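Side-chain contacts in penicillin-binding protein 1A (Mycobacterium tuberculosis, PDB 5CXW), which builds cross-linked peptidoglycan for the cell wall, its C-terminal transpeptidase domain, the part in this crystal, joining peptide stems and being the target of penicillin: residues Q110-G113 and L114-V118; L151-S154 and Y155-M159. All coordinates share one frame; numbering follows the deposited sequence. Where two conformers were deposited one is given.

How the contacts relate
Contacts 1 and 2 illustrate how a turn far from a catalytic centre can rest on the helix that reaches into it. Their centres lie about 12 Å apart and they follow one another along the chain, both within the transpeptidase domain. Contact 1 packs on Leu158, in the later part of contact 2: Tyr116 CD2 comes 4.0 Å from Leu158 CD1, and Ile112 CG2 lies 4.1 Å from the same Leu158 CD1. At the other end of contact 2, Asn152 touches the bound penicillin V and lies about 4 Å, side chain to side chain, from Ser97, by similarity the acylated serine. Contact 1 lies away from that pocket.

Contact 1. Residues Q110-G113 and L114-V118; sequences QGIG and LGYQV
The apolar part of this contact is a single close pairing, Ile112 with Tyr116, four residues apart round a turn. Ile112 makes it with its CG2 branch alone: this methyl lies 3.4 Å from Tyr116 CD2 and 3.6 Å from Tyr116 CB, so it is seated at the root of the aromatic side chain, well short of the hydroxyl. The two side chains run side by side and point the same way. Both first torsions contribute. Ile112 CG2 stands opposite the backbone N, with CG1 turned back beside that nitrogen (chi1 -58°), while Tyr116 carries its ring trans to its own N (chi1 177°). The methyl approaches the ring obliquely.

The polar part is carried by the backbone. Tyr116 N donates to Gly113 O over 3.0 Å, and the bond is nearly straight at the hydrogen, 165°. The donor nevertheless sits well above the carbonyl plane, as the tight curl of the chain brings it in from one side. The same carbonyl oxygen packs against Tyr116 CB at 3.3 Å, so one atom both closes the turn and abuts the base of the tyrosine. The CA-CB bond of Leu114, at the second position of the turn, points away from 110-113, and the side chain packs on Asn265 and Ala269 of helix 260-270.

Other parts of the fold close round the pair. Ile112 and Tyr116 both lie on Lys161 of helix 152-161, and Tyr116 also meets Ile143 of helix 143-149. At the start, Gly111, with positive phi, ends helix 100-109 in a Schellman motif. Gly113 to Tyr116 then form a type I beta turn, which delivers the chain into strand 117-119, where Val118 pairs through its backbone with Cys141: a helix-to-strand connection built from a C-terminal cap followed by a beta turn.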
loop_
_atom_site.group_PDB
_atom_site.type_symbol
_atom_site.label_atom_id
_atom_site.label_comp_id
_atom_site.label_asym_id
_atom_site.label_seq_id
_atom_site.Cartn_x
_atom_site.Cartn_y
_atom_site.Cartn_z
ATOM N N GLN A 110 8.141 0.586 19.970
ATOM C CA GLN A 110 8.249 0.047 21.313
ATOM C C GLN A 110 9.643 -0.362 21.671
ATOM O O GLN A 110 9.869 -1.002 22.678
ATOM C CB GLN A 110 7.300 -1.113 21.488
ATOM C CG GLN A 110 5.872 -0.683 21.452
ATOM C CD GLN A 110 4.873 -1.798 21.743
ATOM O OE1 GLN A 110 5.145 -2.817 22.438
ATOM N NE2 GLN A 110 3.655 -1.562 21.266
ATOM N N GLY A 111 10.596 -0.089 20.795
ATOM C CA GLY A 111 11.987 -0.389 21.060
ATOM C C GLY A 111 12.334 -1.830 20.817
ATOM O O GLY A 111 13.232 -2.388 21.449
ATOM N N ILE A 112 11.635 -2.445 19.859
ATOM C CA ILE A 112 11.923 -3.773 19.362
ATOM C C ILE A 112 12.490 -3.545 17.949
ATOM O O ILE A 112 11.727 -3.188 17.011
ATOM C CB ILE A 112 10.674 -4.727 19.333
ATOM C CG1 ILE A 112 10.073 -4.847 20.737
ATOM C CG2 ILE A 112 11.032 -6.110 18.788
ATOM C CD1 ILE A 112 8.685 -5.439 20.770
ATOM N N GLY A 113 13.783 -3.777 17.788
ATOM C CA GLY A 113 14.430 -3.368 16.568
ATOM C C GLY A 113 14.603 -4.461 15.537
ATOM O O GLY A 113 14.195 -5.627 15.764
ATOM N N LEU A 114 15.279 -4.105 14.440
ATOM C CA LEU A 114 15.367 -5.032 13.283
ATOM C C LEU A 114 16.077 -6.325 13.588
ATOM O O LEU A 114 15.826 -7.320 12.938
ATOM C CB LEU A 114 15.974 -4.346 12.063
ATOM C CG LEU A 114 15.203 -3.217 11.467
ATOM C CD1 LEU A 114 15.890 -2.736 10.208
ATOM C CD2 LEU A 114 13.734 -3.503 11.197
ATOM N N GLY A 115 16.951 -6.326 14.596
ATOM C CA GLY A 115 17.684 -7.507 14.986
ATOM C C GLY A 115 17.015 -8.409 16.010
ATOM O O GLY A 115 17.619 -9.429 16.400
ATOM N N TYR A 116 15.788 -8.087 16.419
ATOM C CA TYR A 116 15.020 -8.904 17.354
ATOM C C TYR A 116 14.787 -10.280 16.729
ATOM O O TYR A 116 14.207 -10.387 15.645
ATOM C CB TYR A 116 13.694 -8.212 17.727
ATOM C CG TYR A 116 12.851 -9.057 18.643
ATOM C CD1 TYR A 116 13.334 -9.489 19.867
ATOM C CD2 TYR A 116 11.559 -9.427 18.261
ATOM C CE1 TYR A 116 12.526 -10.250 20.710
ATOM C CE2 TYR A 116 10.726 -10.151 19.127
ATOM C CZ TYR A 116 11.222 -10.599 20.287
ATOM O OH TYR A 116 10.346 -11.360 21.066
ATOM N N GLN A 117 15.217 -11.334 17.422
ATOM C CA GLN A 117 15.140 -12.709 16.878
ATOM C C GLN A 117 13.834 -13.337 17.283
ATOM O O GLN A 117 13.497 -13.350 18.489
ATOM C CB GLN A 117 16.275 -13.523 17.481
ATOM C CG GLN A 117 17.651 -13.088 17.055
ATOM C CD GLN A 117 17.965 -13.547 15.661
ATOM O OE1 GLN A 117 17.520 -14.617 15.222
ATOM N NE2 GLN A 117 18.672 -12.714 14.910
ATOM N N VAL A 118 13.132 -13.903 16.300
ATOM C CA VAL A 118 11.805 -14.494 16.473
ATOM C C VAL A 118 11.780 -15.918 15.937
ATOM O O VAL A 118 12.402 -16.202 14.912
ATOM C CB VAL A 118 10.738 -13.693 15.706
ATOM C CG1 VAL A 118 9.356 -14.223 16.023
ATOM C CG2 VAL A 118 10.829 -12.233 16.072
#

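Contact 2. Residues L151-S154 and Y155-M159; sequences LNTS and YYRLM. With 35P ((2R,4S)-5,5-dimethyl-2-{(1R)-2-oxo-1-[(phenoxyacetyl)amino]ethyl}-1,3-thiazolidine-4-carboxylic acid), chain C.
Arg157 meets Thr153, one turn earlier in the helix, and its side chain can be followed outward from the backbone. Its CB is 3.6 Å from Ser154 O, and CG lies equally far from Thr153 O, the acceptor that Arg157 N binds at 3.0 Å. The extended chain from CG to NE runs outward from the helix and somewhat back, and the turn at its end (chi4 84°) brings NH1 to 4.1 Å from Thr153 CB on an oblique approach. Two main-chain carbonyls, of Asp119 and Ser121, accept hydrogen bonds from NH1, while Thr153 OG1 bonds to Ser120 O; threonine and arginine thus hold the same stretch of chain.

The first turn also faces the antibiotic. Asn152 ND2 gives the penicillin V oxygen O18 a weak hydrogen bond of 3.1 Å, bent to 121° at the hydrogen. Asn152 OD1, 3.3 Å from ligand C5, is bonded to Lys100 NZ; with Ser150 this resembles the second conserved motif, SxN, of penicillin-binding enzymes.

Leu151 occupies the N-cap position, and its O accepts Tyr155 N at 3.2 Å, at the edge of the Tyr155 ring. That ring wedges between helices 100-109 and 143-149, where its OH bonds to Ile143 O, whereas Tyr156 turns to Ile130 of strand 128-130.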
loop_
_atom_site.group_PDB
_atom_site.type_symbol
_atom_site.label_atom_id
_atom_site.label_comp_id
_atom_site.label_asym_id
_atom_site.label_seq_id
_atom_site.Cartn_x
_atom_site.Cartn_y
_atom_site.Cartn_z
ATOM N N LEU A 151 7.310 -14.255 6.567
ATOM C CA LEU A 151 6.917 -15.352 7.438
ATOM C C LEU A 151 5.724 -14.990 8.300
ATOM O O LEU A 151 5.846 -14.159 9.190
ATOM C CB LEU A 151 8.105 -15.814 8.266
ATOM C CG LEU A 151 9.337 -16.191 7.416
ATOM C CD1 LEU A 151 10.478 -16.528 8.375
ATOM C CD2 LEU A 151 9.042 -17.302 6.478
ATOM N N ASN A 152 4.590 -15.630 8.064
ATOM C CA ASN A 152 3.360 -15.405 8.850
ATOM C C ASN A 152 3.580 -15.730 10.327
ATOM O O ASN A 152 3.083 -15.028 11.218
ATOM C CB ASN A 152 2.226 -16.256 8.354
ATOM C CG ASN A 152 1.611 -15.760 7.086
ATOM O OD1 ASN A 152 2.123 -14.875 6.379
ATOM N ND2 ASN A 152 0.443 -16.390 6.750
ATOM N N THR A 153 4.279 -16.831 10.586
ATOM C CA THR A 153 4.413 -17.322 11.964
ATOM C C THR A 153 5.220 -16.278 12.770
ATOM O O THR A 153 4.831 -15.872 13.893
ATOM C CB THR A 153 5.120 -18.667 11.965
ATOM O OG1 THR A 153 6.356 -18.518 11.288
ATOM C CG2 THR A 153 4.269 -19.756 11.320
ATOM N N SER A 154 6.326 -15.808 12.202
ATOM C CA SER A 154 7.190 -14.865 12.904
ATOM C C SER A 154 6.461 -13.555 13.188
ATOM O O SER A 154 6.580 -12.972 14.272
ATOM C CB SER A 154 8.381 -14.553 11.991
ATOM O OG SER A 154 9.105 -15.732 11.627
ATOM N N TYR A 155 5.688 -13.090 12.207
ATOM C CA TYR A 155 4.957 -11.806 12.338
ATOM C C TYR A 155 3.800 -11.953 13.350
ATOM O O TYR A 155 3.447 -10.993 14.015
ATOM C CB TYR A 155 4.575 -11.190 10.952
ATOM C CG TYR A 155 5.707 -10.245 10.625
ATOM C CD1 TYR A 155 6.954 -10.709 10.197
ATOM C CD2 TYR A 155 5.591 -8.909 10.871
ATOM C CE1 TYR A 155 8.045 -9.843 10.037
ATOM C CE2 TYR A 155 6.636 -8.016 10.739
ATOM C CZ TYR A 155 7.874 -8.474 10.320
ATOM O OH TYR A 155 8.933 -7.619 10.249
ATOM N N TYR A 156 3.159 -13.123 13.407
ATOM C CA TYR A 156 2.169 -13.397 14.478
ATOM C C TYR A 156 2.831 -13.310 15.843
ATOM O O TYR A 156 2.318 -12.628 16.747
ATOM C CB TYR A 156 1.528 -14.761 14.296
ATOM C CG TYR A 156 0.040 -14.745 14.176
ATOM C CD1 TYR A 156 -0.550 -14.510 12.974
ATOM C CD2 TYR A 156 -0.785 -14.998 15.264
ATOM C CE1 TYR A 156 -1.923 -14.477 12.825
ATOM C CE2 TYR A 156 -2.158 -15.040 15.124
ATOM C CZ TYR A 156 -2.720 -14.746 13.907
ATOM O OH TYR A 156 -4.102 -14.821 13.736
ATOM N N ARG A 157 3.986 -13.952 16.032
ATOM C CA ARG A 157 4.689 -13.867 17.288
ATOM C C ARG A 157 5.134 -12.426 17.584
ATOM O O ARG A 157 5.152 -12.009 18.765
ATOM C CB ARG A 157 5.909 -14.806 17.354
ATOM C CG ARG A 157 5.593 -16.275 17.361
ATOM C CD ARG A 157 6.833 -17.076 17.709
ATOM N NE ARG A 157 6.507 -18.509 17.917
ATOM C CZ ARG A 157 6.403 -19.421 16.928
ATOM N NH1 ARG A 157 6.715 -19.143 15.695
ATOM N NH2 ARG A 157 6.025 -20.675 17.226
ATOM N N LEU A 158 5.576 -11.697 16.569
ATOM C CA LEU A 158 5.980 -10.337 16.805
ATOM C C LEU A 158 4.779 -9.493 17.298
ATOM O O LEU A 158 4.907 -8.732 18.287
ATOM C CB LEU A 158 6.544 -9.710 15.571
ATOM C CG LEU A 158 6.992 -8.267 15.718
ATOM C CD1 LEU A 158 8.076 -8.041 16.766
ATOM C CD2 LEU A 158 7.440 -7.747 14.353
ATOM N N MET A 159 3.647 -9.642 16.633
ATOM C CA MET A 159 2.425 -8.934 17.066
ATOM C C MET A 159 2.070 -9.294 18.494
ATOM O O MET A 159 1.708 -8.401 19.275
ATOM C CB MET A 159 1.266 -9.254 16.124
ATOM C CG MET A 159 -0.114 -8.868 16.675
ATOM S SD MET A 159 -1.383 -9.377 15.561
ATOM C CE MET A 159 -1.318 -11.171 15.853
HETATM C C24 35P C . -2.553 -19.916 2.501
HETATM C C23 35P C . -3.330 -20.846 1.816
HETATM C C22 35P C . -3.679 -20.624 0.503
HETATM C C21 35P C . -3.257 -19.484 -0.166
HETATM C C20 35P C . -2.482 -18.551 0.488
HETATM C C19 35P C . -2.114 -18.774 1.837
HETATM O O1 35P C . -1.331 -17.898 2.548
HETATM C C2 35P C . -0.654 -16.860 1.846
HETATM C C3 35P C . 0.357 -16.233 2.766
HETATM O O18 35P C . 0.836 -16.883 3.685
HETATM N N4 35P C . 0.665 -14.981 2.464
HETATM C C5 35P C . 1.673 -14.244 3.211
HETATM C C6 35P C . 1.374 -12.810 3.052
HETATM O O17 35P C . 0.681 -12.314 2.140
HETATM C C8 35P C . 3.168 -14.491 2.722
HETATM N N7 35P C . 3.365 -13.365 1.854
HETATM S S11 35P C . 3.526 -15.863 1.764
HETATM C C10 35P C . 3.826 -15.063 0.259
HETATM C C12 35P C . 3.147 -15.805 -0.891
HETATM C C15 35P C . 5.287 -14.956 -0.090
HETATM C C9 35P C . 3.176 -13.689 0.460
HETATM C C13 35P C . 3.615 -12.529 -0.378
HETATM O O14 35P C . 4.477 -11.754 0.141
HETATM O O16 35P C . 3.067 -12.386 -1.491
#